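Local coordinates for Amuc_1102 (Akkermansia muciniphila, PDB 7DSZ), which is of unknown function but adopts an immunoglobulin-like fold related to archaeal type IV pilus proteins, which suggests a pilus-associated role, at residues C[20-26]-C[54-60]. Numbering follows the deposited sequence.
Sequences RVSLEKL and FEIPFKV
S22 and K59 face each other as an antiparallel hydrogen-bonded pair: S22 N gives a nearly straight bond to K59 O (2.8 Å, 163° at the hydrogen), and K59 N returns one to S22 O. That oxygen also receives a CA-H...O contact from F58 CA at 3.2 Å. E24 N, just past strand 20-23, bonds to P57 O; nothing returns, since P57 has no N-H and E24 O is turned toward I56 CD1. The bent side chain of E24 crosses the proline ring at about a right angle, CB 3.8 Å from P57 CG, while P57 CD rests on K25 O.

On the face that carries V21, L23, F58 and V60, CD2 of L23 touches two neighbours, F58 CB at 3.7 Å and I56 CD1 at 4.0 Å. V21 CG1 approaches F58 CD2 obliquely. Where segment 20-26 leaves strand geometry after L23, L26 takes up the packing: with CG anti to the backbone N (chi1 -168°), its CD1 lies 3.7 Å from I56 CB and 3.8 Å from F54 CB, and CD2 reaches obliquely toward the F54 ring. Cut back to an alanine, L26 would lose both methyls, which is likely to open a gap beside I56 CB and leave the F54 ring freer to turn.

Further out, V21 and L23 also touch A149, L23 and F58 meet F76, and I56 packs on V139. E55 is turned from segment 20-26, its carboxylate bound by R192 in a salt bridge and by Y193 OH. Backbone bonds of F54 with V113 and I56 with A111 tie the other edge of strand 50-63 to 109-115, making it the middle of a three-stranded antiparallel sheet whose apolar face packs on the larger mixed sheet, the two-layer beta sandwich of an immunoglobulin-like fold.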
loop_
_atom_site.group_PDB
_atom_site.type_symbol
_atom_site.label_atom_id
_atom_site.label_comp_id
_atom_site.label_asym_id
_atom_site.label_seq_id
_atom_site.Cartn_x
_atom_site.Cartn_y
_atom_site.Cartn_z
ATOM N N ARG C 20 7.169 -23.860 -17.862
ATOM C CA ARG C 20 8.600 -23.634 -17.974
ATOM C C ARG C 20 8.878 -22.151 -18.162
ATOM O O ARG C 20 8.208 -21.474 -18.952
ATOM C CB ARG C 20 9.198 -24.420 -19.135
ATOM C CG ARG C 20 9.121 -25.926 -18.908
ATOM C CD ARG C 20 10.013 -26.339 -17.743
ATOM N NE ARG C 20 9.929 -27.767 -17.440
ATOM C CZ ARG C 20 9.131 -28.303 -16.521
ATOM N NH1 ARG C 20 8.323 -27.545 -15.784
ATOM N NH2 ARG C 20 9.145 -29.614 -16.329
ATOM N N VAL C 21 9.875 -21.659 -17.438
ATOM C CA VAL C 21 10.227 -20.246 -17.429
ATOM C C VAL C 21 11.657 -20.103 -17.933
ATOM O O VAL C 21 12.583 -20.709 -17.381
ATOM C CB VAL C 21 10.077 -19.643 -16.022
ATOM C CG1 VAL C 21 10.519 -18.195 -16.024
ATOM C CG2 VAL C 21 8.625 -19.754 -15.568
ATOM N N SER C 22 11.835 -19.331 -18.994
ATOM C CA SER C 22 13.155 -19.026 -19.526
ATOM C C SER C 22 13.605 -17.693 -18.940
ATOM O O SER C 22 13.054 -16.646 -19.282
ATOM C CB SER C 22 13.131 -18.965 -21.050
ATOM O OG SER C 22 14.407 -18.607 -21.547
ATOM N N LEU C 23 14.600 -17.731 -18.055
ATOM C CA LEU C 23 15.156 -16.522 -17.448
ATOM C C LEU C 23 16.365 -16.024 -18.221
ATOM O O LEU C 23 17.157 -16.816 -18.732
ATOM C CB LEU C 23 15.583 -16.785 -16.002
ATOM C CG LEU C 23 14.513 -17.172 -14.994
ATOM C CD1 LEU C 23 15.181 -17.557 -13.676
ATOM C CD2 LEU C 23 13.545 -15.996 -14.777
ATOM N N GLU C 24 16.509 -14.704 -18.299
ATOM C CA GLU C 24 17.778 -14.127 -18.704
ATOM C C GLU C 24 18.521 -13.765 -17.421
ATOM O O GLU C 24 18.426 -14.502 -16.444
ATOM C CB GLU C 24 17.567 -12.938 -19.646
ATOM C CG GLU C 24 16.703 -13.289 -20.888
ATOM C CD GLU C 24 17.272 -14.441 -21.720
ATOM O OE1 GLU C 24 18.514 -14.563 -21.808
ATOM O OE2 GLU C 24 16.472 -15.228 -22.286
ATOM N N LYS C 25 19.280 -12.685 -17.398
ATOM C CA LYS C 25 20.050 -12.361 -16.203
ATOM C C LYS C 25 19.393 -11.220 -15.438
ATOM O O LYS C 25 18.768 -10.339 -16.030
ATOM C CB LYS C 25 21.483 -11.973 -16.568
ATOM C CG LYS C 25 22.231 -13.063 -17.340
ATOM C CD LYS C 25 23.671 -12.643 -17.570
ATOM C CE LYS C 25 24.484 -13.747 -18.213
ATOM N NZ LYS C 25 25.901 -13.292 -18.353
ATOM N N LEU C 26 19.560 -11.237 -14.115
ATOM C CA LEU C 26 19.218 -10.073 -13.295
ATOM C C LEU C 26 20.254 -8.976 -13.510
ATOM O O LEU C 26 21.453 -9.200 -13.305
ATOM C CB LEU C 26 19.166 -10.456 -11.815
ATOM C CG LEU C 26 18.542 -9.399 -10.904
ATOM C CD1 LEU C 26 17.033 -9.224 -11.168
ATOM C CD2 LEU C 26 18.782 -9.761 -9.457
ATOM N N PHE C 54 16.439 -3.701 -9.893
ATOM C CA PHE C 54 16.950 -4.982 -10.361
ATOM C C PHE C 54 15.930 -5.564 -11.327
ATOM O O PHE C 54 14.779 -5.769 -10.948
ATOM C CB PHE C 54 17.185 -5.950 -9.197
ATOM C CG PHE C 54 18.256 -5.509 -8.231
ATOM C CD1 PHE C 54 19.580 -5.908 -8.413
ATOM C CD2 PHE C 54 17.941 -4.734 -7.125
ATOM C CE1 PHE C 54 20.583 -5.511 -7.498
ATOM C CE2 PHE C 54 18.921 -4.330 -6.226
ATOM C CZ PHE C 54 20.245 -4.730 -6.412
ATOM N N GLU C 55 16.347 -5.831 -12.567
ATOM C CA GLU C 55 15.432 -6.254 -13.628
ATOM C C GLU C 55 15.870 -7.604 -14.161
ATOM O O GLU C 55 17.054 -7.787 -14.448
ATOM C CB GLU C 55 15.446 -5.249 -14.781
ATOM C CG GLU C 55 15.000 -3.846 -14.396
ATOM C CD GLU C 55 13.512 -3.712 -14.536
ATOM O OE1 GLU C 55 12.981 -4.173 -15.582
ATOM O OE2 GLU C 55 12.867 -3.177 -13.607
ATOM N N ILE C 56 14.935 -8.542 -14.332
ATOM C CA ILE C 56 15.232 -9.803 -14.994
ATOM C C ILE C 56 14.208 -10.101 -16.083
ATOM O O ILE C 56 13.010 -10.217 -15.798
ATOM C CB ILE C 56 15.355 -10.987 -14.011
ATOM C CG1 ILE C 56 15.763 -12.264 -14.756
ATOM C CG2 ILE C 56 14.093 -11.198 -13.156
ATOM C CD1 ILE C 56 16.399 -13.314 -13.808
ATOM N N PRO C 57 14.621 -10.195 -17.345
ATOM C CA PRO C 57 13.694 -10.601 -18.403
ATOM C C PRO C 57 13.339 -12.067 -18.276
ATOM O O PRO C 57 14.162 -12.888 -17.869
ATOM C CB PRO C 57 14.489 -10.374 -19.699
ATOM C CG PRO C 57 15.736 -9.658 -19.322
ATOM C CD PRO C 57 15.985 -9.976 -17.848
ATOM N N PHE C 58 12.106 -12.397 -18.660
ATOM C CA PHE C 58 11.725 -13.804 -18.695
ATOM C C PHE C 58 10.575 -14.023 -19.666
ATOM O O PHE C 58 9.889 -13.086 -20.072
ATOM C CB PHE C 58 11.372 -14.330 -17.299
ATOM C CG PHE C 58 10.042 -13.860 -16.759
ATOM C CD1 PHE C 58 9.941 -12.669 -16.061
ATOM C CD2 PHE C 58 8.917 -14.650 -16.882
ATOM C CE1 PHE C 58 8.730 -12.270 -15.516
ATOM C CE2 PHE C 58 7.703 -14.259 -16.342
ATOM C CZ PHE C 58 7.602 -13.062 -15.665
ATOM N N LYS C 59 10.397 -15.293 -20.049
ATOM C CA LYS C 59 9.295 -15.718 -20.900
ATOM C C LYS C 59 8.799 -17.061 -20.378
ATOM O O LYS C 59 9.596 -17.870 -19.893
ATOM C CB LYS C 59 9.729 -15.827 -22.378
ATOM C CG LYS C 59 8.627 -16.326 -23.304
ATOM C CD LYS C 59 9.152 -16.511 -24.729
ATOM C CE LYS C 59 8.980 -15.249 -25.533
ATOM N NZ LYS C 59 9.169 -15.496 -27.006
ATOM N N VAL C 60 7.489 -17.283 -20.453
ATOM C CA VAL C 60 6.844 -18.492 -19.944
ATOM C C VAL C 60 6.348 -19.330 -21.114
ATOM O O VAL C 60 5.823 -18.789 -22.090
ATOM C CB VAL C 60 5.656 -18.153 -19.021
ATOM C CG1 VAL C 60 5.083 -19.419 -18.386
ATOM C CG2 VAL C 60 6.075 -17.146 -17.965
#